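Side-chain contacts in endonuclease V isoform X2 (Ciona intestinalis, PDB 6OZI), which probably cleaves inosine-containing RNA in a metal-ion-dependent reaction, as a eukaryotic member of the endonuclease V family: residues A[23-28]-A[118-123]; A[132-137]-A[204-209]; A[139-144]-A[211-216]; A[175-180]-A[185-190]. The protein carries 1 engineered substitution. One frame throughout, in Å; residues are numbered along the deposited sequence.

Contact 1: residues A[23-28]-A[118-123]; sequences IIRSDG and NGFFHI. With nucleotides of chain C.
Arg-25 lies flat over the ring of Phe-120, its guanidinium and the phenyl plane only 8° apart and their centres 3.7 Å from each other. The guanidinium carbon CZ sits 16° off the ring normal, over the face, which makes this a cation-pi stack. The aliphatic end of the arginine joins in: CD approaches CD1 of Phe-120 to 3.4 Å in a CH-pi contact near the CG side of the ring, NE lies above the CD1-CE1 bond, and NH1 and NH2 reach over toward CE2 and CZ. A bend at chi3 (-61°) in an otherwise extended chain turns the guanidinium so that it lies along the ring.

Phe-120 is buried, with Leu-186 and Glu-184 of strand 184-190 against it and a second cation-pi partner in Arg-125. The loop of Phe-120 also borders the deoxyinosine of chain C. Backbone N of Asn-118 is 2.9 Å from N3 of this nucleotide, ND2 of Asn-118 is 3.1 Å from its sugar O4', and CD2 of His-122 lies 3.7 Å from the base O6, consistent with a part in reading the base.

No hydrogen bond crosses between 23-28 and 118-123, so dispersion and cation-pi attraction carry the contact. Because the guanidinium is stacked, its N-H groups run parallel to the ring, and at this exposed position they can probably be hydrated while one face of the group is covered by the ring.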
# COMPACT_ATOMS: atom_id res chain seq x y z
N ILE A 23 -19.84 31.33 -3.47
CA ILE A 23 -19.66 30.29 -2.46
C ILE A 23 -20.30 30.76 -1.16
O ILE A 23 -20.00 31.85 -0.66
CB ILE A 23 -18.17 29.98 -2.28
CG1 ILE A 23 -17.62 29.39 -3.58
CG2 ILE A 23 -17.96 29.01 -1.14
CD1 ILE A 23 -16.13 29.55 -3.72
N ILE A 24 -21.16 29.92 -0.58
CA ILE A 24 -21.88 30.24 0.64
C ILE A 24 -21.27 29.44 1.78
O ILE A 24 -21.21 28.21 1.72
CB ILE A 24 -23.39 29.98 0.50
CG1 ILE A 24 -23.99 30.91 -0.55
CG2 ILE A 24 -24.08 30.17 1.83
CD1 ILE A 24 -25.45 30.65 -0.85
N ARG A 25 -20.81 30.14 2.81
CA ARG A 25 -20.14 29.53 3.95
C ARG A 25 -20.98 29.64 5.22
O ARG A 25 -20.45 29.79 6.32
CB ARG A 25 -18.76 30.15 4.15
CG ARG A 25 -17.82 29.78 3.03
CD ARG A 25 -16.48 30.40 3.22
NE ARG A 25 -16.55 31.86 3.23
CZ ARG A 25 -16.22 32.62 4.27
NH1 ARG A 25 -15.78 32.05 5.38
NH2 ARG A 25 -16.31 33.94 4.19
N SER A 26 -22.29 29.55 5.06
CA SER A 26 -23.23 29.54 6.17
C SER A 26 -24.20 28.38 5.98
O SER A 26 -24.32 27.81 4.88
CB SER A 26 -23.99 30.87 6.28
OG SER A 26 -23.11 31.95 6.48
N ASP A 27 -24.91 28.04 7.05
CA ASP A 27 -25.79 26.88 7.03
C ASP A 27 -27.15 27.16 6.39
O ASP A 27 -27.77 26.24 5.84
CB ASP A 27 -25.99 26.35 8.45
CG ASP A 27 -24.72 25.71 9.02
OD1 ASP A 27 -23.79 25.41 8.24
OD2 ASP A 27 -24.66 25.50 10.24
N GLY A 28 -27.64 28.39 6.46
CA GLY A 28 -29.00 28.65 6.02
C GLY A 28 -29.97 27.86 6.89
O GLY A 28 -29.83 27.83 8.12
N ASN A 118 -9.40 21.26 -0.65
CA ASN A 118 -9.86 22.44 0.05
C ASN A 118 -11.12 23.02 -0.58
O ASN A 118 -11.43 22.78 -1.75
CB ASN A 118 -8.75 23.50 0.05
CG ASN A 118 -7.46 22.96 0.59
OD1 ASN A 118 -7.44 22.31 1.63
ND2 ASN A 118 -6.36 23.21 -0.13
N GLY A 119 -11.84 23.79 0.23
CA GLY A 119 -12.93 24.60 -0.27
C GLY A 119 -12.55 26.07 -0.24
O GLY A 119 -11.86 26.55 -1.14
N PHE A 120 -12.98 26.78 0.81
CA PHE A 120 -12.62 28.19 0.97
C PHE A 120 -11.11 28.37 1.12
O PHE A 120 -10.57 29.42 0.76
CB PHE A 120 -13.37 28.75 2.19
CG PHE A 120 -13.19 30.23 2.42
CD1 PHE A 120 -13.68 31.17 1.52
CD2 PHE A 120 -12.60 30.69 3.58
CE1 PHE A 120 -13.55 32.53 1.76
CE2 PHE A 120 -12.46 32.05 3.83
CZ PHE A 120 -12.93 32.97 2.91
N PHE A 121 -10.42 27.34 1.62
CA PHE A 121 -8.98 27.39 1.92
C PHE A 121 -8.18 27.35 0.62
O PHE A 121 -7.58 26.33 0.25
CB PHE A 121 -8.63 26.24 2.85
CG PHE A 121 -7.22 26.24 3.34
CD1 PHE A 121 -6.40 27.34 3.17
CD2 PHE A 121 -6.72 25.12 3.99
CE1 PHE A 121 -5.09 27.33 3.64
CE2 PHE A 121 -5.41 25.10 4.46
CZ PHE A 121 -4.60 26.20 4.29
N HIS A 122 -8.10 28.50 -0.04
CA HIS A 122 -7.61 28.56 -1.41
C HIS A 122 -7.16 29.98 -1.71
O HIS A 122 -7.71 30.94 -1.16
CB HIS A 122 -8.71 28.11 -2.37
CG HIS A 122 -8.31 28.08 -3.81
ND1 HIS A 122 -8.47 29.17 -4.65
CD2 HIS A 122 -7.83 27.08 -4.58
CE1 HIS A 122 -8.07 28.85 -5.86
NE2 HIS A 122 -7.68 27.59 -5.85
N ILE A 123 -6.16 30.11 -2.58
CA ILE A 123 -5.56 31.42 -2.87
C ILE A 123 -6.62 32.42 -3.33
O ILE A 123 -6.59 33.60 -2.95
CB ILE A 123 -4.42 31.30 -3.88
CG1 ILE A 123 -3.85 32.69 -4.19
CG2 ILE A 123 -4.88 30.56 -5.14
CD1 ILE A 123 -2.59 32.68 -5.02
P DI C 5 -0.25 20.50 -2.74
OP1 DI C 5 0.69 19.78 -1.82
OP2 DI C 5 -0.14 20.02 -4.16
O5' DI C 5 -1.80 20.41 -2.17
C5' DI C 5 -2.04 20.30 -0.79
C4' DI C 5 -3.48 19.86 -0.56
O4' DI C 5 -4.45 21.03 -1.13
C3' DI C 5 -3.77 18.75 -1.20
O3' DI C 5 -4.68 17.87 -0.40
C2' DI C 5 -4.52 19.17 -2.49
C1' DI C 5 -5.18 20.51 -2.09
N9 DI C 5 -5.20 21.39 -3.28
C8 DI C 5 -4.31 21.89 -4.15
N7 DI C 5 -5.01 22.63 -5.04
C5 DI C 5 -6.29 22.57 -4.71
C6 DI C 5 -7.54 23.20 -5.34
O6 DI C 5 -7.46 23.87 -6.31
N1 DI C 5 -8.81 22.95 -4.77
C2 DI C 5 -8.93 22.12 -3.60
N3 DI C 5 -7.74 21.53 -3.01
C4 DI C 5 -6.41 21.79 -3.61

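Contact 2: residues A[132-137]-A[204-209]; sequences LGVLSN and AGHKCS
Gly-133 and His-206 bring their CA atoms to 5.4 Å, where the C-terminal part of helix 128-136 meets the end of strand 200-206 at a classic beta bulge, Gly-205 and His-206 both facing Thr-140. Lacking a side chain, Gly-133 lets CB of His-206 come within 4.0 Å of its CA. The imidazole is clamped between two aliphatic groups: CG2 of Val-134 stands 3.4 Å from the ring centroid, almost on its normal, and CG of Lys-207 lies over the opposite face. At the ring edge and in its plane, a water lies 2.8 Å from NE2 of His-206 and donates to OD1 of Asn-137, while ND1 is hydrogen-bonded to Ile-24 N. Lys-207, bent at chi3 (70°), brings NZ to the same OD1 in a weak bond of 3.3 Å. Asn-137 itself closes the helix in a Schellman motif. With an alanine in place of His-206, Val-134 CG2 would probably lose the surface it rests on, and Ile-24 N and the bridging water would each be left without their ring nitrogen. Helix 128-136 is in turn flanked by helix 86-104, through Leu-132 and Ser-136, and by Leu-19 of helix 6-19, while His-206 pairs through its backbone with strand 140-144.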
# COMPACT_ATOMS: atom_id res chain seq x y z
N LEU A 132 -17.00 22.76 -7.17
CA LEU A 132 -17.94 21.71 -7.53
C LEU A 132 -19.28 21.91 -6.82
O LEU A 132 -20.35 21.72 -7.42
CB LEU A 132 -17.35 20.34 -7.19
CG LEU A 132 -16.41 19.67 -8.21
CD1 LEU A 132 -15.26 20.59 -8.66
CD2 LEU A 132 -15.86 18.36 -7.66
N GLY A 133 -19.24 22.35 -5.55
CA GLY A 133 -20.48 22.63 -4.84
C GLY A 133 -21.34 23.67 -5.55
O GLY A 133 -22.54 23.47 -5.75
N VAL A 134 -20.72 24.78 -5.96
CA VAL A 134 -21.50 25.86 -6.56
C VAL A 134 -21.98 25.46 -7.95
O VAL A 134 -23.14 25.69 -8.31
CB VAL A 134 -20.69 27.16 -6.60
CG1 VAL A 134 -21.38 28.19 -7.50
CG2 VAL A 134 -20.51 27.73 -5.20
N LEU A 135 -21.10 24.85 -8.75
CA LEU A 135 -21.49 24.50 -10.11
C LEU A 135 -22.55 23.41 -10.14
O LEU A 135 -23.26 23.30 -11.15
CB LEU A 135 -20.27 24.06 -10.93
CG LEU A 135 -19.35 25.20 -11.37
CD1 LEU A 135 -18.39 24.74 -12.46
CD2 LEU A 135 -20.16 26.40 -11.84
N SER A 136 -22.70 22.63 -9.08
CA SER A 136 -23.73 21.59 -9.04
C SER A 136 -24.87 21.92 -8.10
O SER A 136 -25.80 21.11 -7.98
CB SER A 136 -23.11 20.25 -8.66
OG SER A 136 -22.45 20.33 -7.41
N ASN A 137 -24.85 23.08 -7.44
CA ASN A 137 -25.83 23.45 -6.42
C ASN A 137 -25.94 22.35 -5.36
O ASN A 137 -27.04 21.91 -4.99
CB ASN A 137 -27.20 23.75 -7.03
CG ASN A 137 -28.19 24.30 -6.01
OD1 ASN A 137 -27.80 24.97 -5.04
ND2 ASN A 137 -29.47 24.00 -6.19
N ALA A 204 -14.81 24.95 4.68
CA ALA A 204 -16.17 25.00 4.15
C ALA A 204 -16.14 24.84 2.64
O ALA A 204 -15.29 25.42 1.95
CB ALA A 204 -16.83 26.33 4.55
N GLY A 205 -17.05 24.03 2.12
CA GLY A 205 -17.18 23.90 0.69
C GLY A 205 -18.20 24.87 0.12
O GLY A 205 -17.84 25.90 -0.45
N HIS A 206 -19.47 24.55 0.30
CA HIS A 206 -20.55 25.37 -0.20
C HIS A 206 -21.82 24.99 0.54
O HIS A 206 -22.08 23.79 0.73
CB HIS A 206 -20.71 25.18 -1.72
CG HIS A 206 -21.82 25.98 -2.32
ND1 HIS A 206 -22.02 27.31 -2.02
CD2 HIS A 206 -22.78 25.64 -3.21
CE1 HIS A 206 -23.07 27.75 -2.70
NE2 HIS A 206 -23.55 26.76 -3.42
N LYS A 207 -22.60 26.00 0.95
CA LYS A 207 -23.87 25.80 1.66
C LYS A 207 -23.67 25.16 3.04
O LYS A 207 -24.53 24.42 3.53
CB LYS A 207 -24.84 24.97 0.81
CG LYS A 207 -25.17 25.61 -0.53
CD LYS A 207 -26.17 24.80 -1.37
CE LYS A 207 -27.57 24.80 -0.84
NZ LYS A 207 -28.48 24.19 -1.87
N CYS A 208 -22.57 25.50 3.72
CA CYS A 208 -22.25 24.90 5.01
C CYS A 208 -21.19 25.74 5.71
O CYS A 208 -20.19 26.13 5.09
CB CYS A 208 -21.75 23.46 4.82
SG CYS A 208 -21.56 22.52 6.33
N SER A 209 -21.39 26.02 6.99
CA SER A 209 -20.39 26.76 7.74
C SER A 209 -19.20 25.86 8.07
O SER A 209 -19.32 24.62 8.10
CB SER A 209 -20.97 27.34 9.04
OG SER A 209 -21.19 26.32 9.99
O HOH W 1 -25.93 26.85 -4.88

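Contact 3: residues A[139-144]-A[211-216]; sequences RTIGVA and ETAAKI
Ile-141 of strand 140-144 packs against Ala-213 and Ile-216 of helix 210-219, joining a helix to the central mixed sheet of a fold of the RNase H clan. The contact is buried and wholly apolar. At CB the side chain forks toward the helix. CG2, the branch opposite the backbone N, rests on the methyl of Ala-213, at 3.8 Å from its CB. CG1 lies opposite the carbonyl carbon (chi1 -64°) and meets the same CB at the same distance, which leaves the alanine methyl seated between the two branches. The chain then runs on extended, and CD1 passes beyond the methyl to the helix backbone, reaching CA of Ala-213 at 3.7 Å. The small side chain of Ala-213 probably allows this close approach.

Within the sheet, strand 140-144 is held by strand 112-116 on one side and strand 200-206 on the other, and Ile-141 also touches Val-112, Leu-114 and Val-202 on these strands. Val-217 adds a further contact from the helix. At the far end of the strand, Ala-144 packs on a phosphate of the bound DNA. The tip of Ile-141 ends against Ile-216, where CD1 of Ile-141 is 3.8 Å from CB of Ile-216, with CG2 and CD1 of Ile-216 close by.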
# COMPACT_ATOMS: atom_id res chain seq x y z
N ARG A 139 -24.27 20.84 -1.49
CA ARG A 139 -23.55 21.15 -0.27
C ARG A 139 -22.28 20.30 -0.19
O ARG A 139 -22.34 19.07 -0.33
CB ARG A 139 -24.46 20.90 0.94
CG ARG A 139 -23.89 21.33 2.27
CD ARG A 139 -24.98 21.29 3.34
NE ARG A 139 -26.05 22.27 3.08
CZ ARG A 139 -27.24 21.97 2.57
NH1 ARG A 139 -27.55 20.71 2.25
NH2 ARG A 139 -28.14 22.93 2.37
N THR A 140 -21.14 20.96 0.02
CA THR A 140 -19.85 20.28 0.02
C THR A 140 -18.96 20.75 1.16
O THR A 140 -19.02 21.91 1.59
CB THR A 140 -19.10 20.51 -1.29
OG1 THR A 140 -18.87 21.91 -1.45
CG2 THR A 140 -19.91 19.99 -2.46
N ILE A 141 -18.09 19.85 1.59
CA ILE A 141 -17.07 20.11 2.60
C ILE A 141 -15.72 19.73 2.00
O ILE A 141 -15.60 18.71 1.32
CB ILE A 141 -17.35 19.31 3.89
CG1 ILE A 141 -18.67 19.78 4.50
CG2 ILE A 141 -16.20 19.44 4.86
CD1 ILE A 141 -19.21 18.84 5.53
N GLY A 142 -14.71 20.56 2.24
CA GLY A 142 -13.36 20.27 1.79
C GLY A 142 -12.56 19.59 2.90
O GLY A 142 -12.50 20.09 4.02
N VAL A 143 -11.97 18.45 2.56
CA VAL A 143 -11.13 17.69 3.49
C VAL A 143 -9.81 17.42 2.80
O VAL A 143 -9.76 16.65 1.83
CB VAL A 143 -11.78 16.38 3.95
CG1 VAL A 143 -10.82 15.62 4.86
CG2 VAL A 143 -13.12 16.63 4.64
N ALA A 144 -8.74 18.03 3.29
CA ALA A 144 -7.41 17.88 2.71
C ALA A 144 -6.52 17.09 3.67
O ALA A 144 -6.59 17.28 4.89
CB ALA A 144 -6.78 19.24 2.42
N GLU A 211 -17.92 25.42 10.87
CA GLU A 211 -18.20 24.74 12.13
C GLU A 211 -19.03 23.49 11.91
O GLU A 211 -18.72 22.41 12.45
CB GLU A 211 -18.92 25.71 13.06
CG GLU A 211 -18.09 26.92 13.49
CD GLU A 211 -17.95 28.06 12.47
OE1 GLU A 211 -18.59 28.01 11.39
OE2 GLU A 211 -17.22 29.03 12.80
N THR A 212 -20.11 23.62 11.14
CA THR A 212 -20.92 22.46 10.80
C THR A 212 -20.12 21.47 9.96
O THR A 212 -20.21 20.25 10.16
CB THR A 212 -22.18 22.90 10.07
OG1 THR A 212 -22.92 23.83 10.89
CG2 THR A 212 -23.06 21.70 9.75
N ALA A 213 -19.28 21.98 9.05
CA ALA A 213 -18.39 21.12 8.28
C ALA A 213 -17.55 20.25 9.20
O ALA A 213 -17.48 19.02 9.03
CB ALA A 213 -17.51 21.95 7.36
N ALA A 214 -16.92 20.86 10.21
CA ALA A 214 -16.09 20.10 11.13
C ALA A 214 -16.90 19.07 11.91
O ALA A 214 -16.45 17.94 12.11
CB ALA A 214 -15.36 21.04 12.10
N LYS A 215 -18.12 19.43 12.34
CA LYS A 215 -18.96 18.45 13.03
C LYS A 215 -19.27 17.26 12.14
O LYS A 215 -19.28 16.11 12.61
CB LYS A 215 -20.26 19.08 13.52
CG LYS A 215 -20.28 19.52 14.98
CD LYS A 215 -21.21 20.71 15.18
CE LYS A 215 -21.53 20.93 16.65
NZ LYS A 215 -20.38 20.53 17.51
N ILE A 216 -19.54 17.51 10.86
CA ILE A 216 -19.86 16.41 9.95
C ILE A 216 -18.63 15.55 9.69
O ILE A 216 -18.73 14.31 9.62
CB ILE A 216 -20.44 16.98 8.64
CG1 ILE A 216 -21.77 17.70 8.94
CG2 ILE A 216 -20.62 15.89 7.60
CD1 ILE A 216 -22.40 18.38 7.75

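Contact 4: residues A[175-180]-A[185-190]; sequences LDIIST and VLAKAV
Asp-176 and Lys-188 run side by side from a non-hydrogen-bonded antiparallel pair and join in a salt bridge. The lysine chain bends at chi4 (81°), swinging NZ in to OD1 of Asp-176; the modelled separation of 2.5 Å is very short, and its exact value is doubtful. Beside them, CG1 of Val-185 lies 3.7 Å from that OD1, and CG2 of Val-185 meets CG1 of Ile-178 at 4.0 Å. A methionine in place of Lys-188 would probably leave the Asp-176 carboxylate without its charged mate and freer to turn. On the face that carries Leu-175, Ile-177, Ala-187 and Ala-189 the contacts are apolar: CD1 of Ile-177 reaches CB of Ala-189 at 4.1 Å. These rows are set by a beta hairpin at the edge of the RNase H-like sheet, where Leu-175 and Ala-189 exchange both backbone bonds. Further along comes a classic beta bulge, Leu-186 and Ala-187 both facing Ile-177, whose N bonds to Ala-187 O (2.9 Å) and whose O receives Leu-186 N (2.8 Å). Farther out, Phe-164 of helix 157-169 packs on Leu-175 and Ala-189, and Leu-210 of helix 210-219 touches Val-185 and Lys-188. Near the turn, OG of Ser-179 is hydrogen-bonded to Asp-153.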
# COMPACT_ATOMS: atom_id res chain seq x y z
N LEU A 175 -7.50 23.49 15.45
CA LEU A 175 -6.72 24.72 15.34
C LEU A 175 -7.20 25.51 14.14
O LEU A 175 -7.20 24.99 13.02
CB LEU A 175 -5.23 24.40 15.19
CG LEU A 175 -4.34 25.61 14.94
CD1 LEU A 175 -4.22 26.41 16.23
CD2 LEU A 175 -2.97 25.23 14.40
N ASP A 176 -7.58 26.76 14.35
CA ASP A 176 -7.98 27.60 13.22
C ASP A 176 -6.76 27.95 12.39
O ASP A 176 -5.73 28.35 12.93
CB ASP A 176 -8.68 28.88 13.70
CG ASP A 176 -10.01 28.61 14.36
OD1 ASP A 176 -10.92 28.10 13.67
OD2 ASP A 176 -10.18 28.96 15.55
N ILE A 177 -6.88 27.81 11.08
CA ILE A 177 -5.86 28.26 10.14
C ILE A 177 -6.31 29.61 9.60
O ILE A 177 -7.45 29.76 9.14
CB ILE A 177 -5.67 27.23 9.01
CG1 ILE A 177 -5.01 25.96 9.58
CG2 ILE A 177 -4.84 27.80 7.88
CD1 ILE A 177 -5.05 24.76 8.65
N ILE A 178 -5.44 30.61 9.70
CA ILE A 178 -5.84 32.00 9.53
C ILE A 178 -4.99 32.67 8.46
O ILE A 178 -3.77 32.50 8.41
CB ILE A 178 -5.71 32.77 10.87
CG1 ILE A 178 -6.77 32.29 11.86
CG2 ILE A 178 -5.79 34.27 10.66
CD1 ILE A 178 -6.47 32.66 13.30
N SER A 179 -5.64 33.49 7.64
CA SER A 179 -4.97 34.40 6.72
C SER A 179 -4.66 35.70 7.44
O SER A 179 -5.58 36.40 7.89
CB SER A 179 -5.85 34.69 5.51
OG SER A 179 -5.48 35.91 4.89
N THR A 180 -3.38 36.05 7.54
CA THR A 180 -2.99 37.32 8.13
C THR A 180 -3.20 38.49 7.18
O THR A 180 -3.24 39.64 7.63
CB THR A 180 -1.53 37.29 8.58
OG1 THR A 180 -0.70 36.92 7.47
CG2 THR A 180 -1.33 36.30 9.71
N VAL A 185 -10.48 33.28 9.16
CA VAL A 185 -10.21 31.84 9.25
C VAL A 185 -10.49 31.20 7.90
O VAL A 185 -11.54 31.42 7.29
CB VAL A 185 -11.05 31.19 10.36
CG1 VAL A 185 -10.82 29.68 10.37
CG2 VAL A 185 -10.70 31.80 11.72
N LEU A 186 -9.52 30.44 7.41
CA LEU A 186 -9.63 29.74 6.14
C LEU A 186 -10.07 28.29 6.30
O LEU A 186 -10.76 27.76 5.42
CB LEU A 186 -8.29 29.78 5.41
CG LEU A 186 -7.70 31.16 5.09
CD1 LEU A 186 -6.39 31.02 4.33
CD2 LEU A 186 -8.68 32.03 4.32
N ALA A 187 -9.65 27.64 7.39
CA ALA A 187 -9.86 26.21 7.57
C ALA A 187 -9.64 25.87 9.03
O ALA A 187 -9.29 26.72 9.86
CB ALA A 187 -8.93 25.40 6.67
N LYS A 188 -9.80 24.59 9.34
CA LYS A 188 -9.62 24.07 10.69
C LYS A 188 -8.77 22.81 10.58
O LYS A 188 -9.11 21.89 9.84
CB LYS A 188 -10.98 23.77 11.33
CG LYS A 188 -11.07 24.08 12.80
CD LYS A 188 -12.52 24.32 13.17
CE LYS A 188 -12.66 24.91 14.57
NZ LYS A 188 -12.41 26.37 14.58
N ALA A 189 -7.62 22.82 11.24
CA ALA A 189 -6.80 21.63 11.39
C ALA A 189 -7.38 20.78 12.52
O ALA A 189 -7.49 21.25 13.65
CB ALA A 189 -5.35 22.01 11.70
N VAL A 190 -7.79 19.55 12.21
CA VAL A 190 -8.52 18.74 13.16
C VAL A 190 -7.87 17.38 13.31
O VAL A 190 -7.16 16.89 12.42
CB VAL A 190 -10.01 18.57 12.77
CG1 VAL A 190 -10.69 19.94 12.65
CG2 VAL A 190 -10.15 17.76 11.49

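Contacts 1 and 2 lie about 7 Å apart between centres and share a backbone link, a probable hydrogen bond of 2.7 Å from Lys-207 N to Ile-24 O. Asp-27 ties the loop of contact 1 onward, to Ser-209 N of contact 2 and Thr-212 OG1 of contact 3. Contacts 2 and 3 meet in the sheet, where strands 200-206 and 140-144 are neighbours. Contact 4 stands apart from contact 2, about 19 Å between centres, but reaches contact 1 where Phe-121 CD2 lies 3.5 Å from Ala-187 CB. Loop 118-123 touches the deoxyinosine of chain C; nearest atoms of contacts 3, 2 and 4 are about 4, 8 and 9 Å from the nucleic acid.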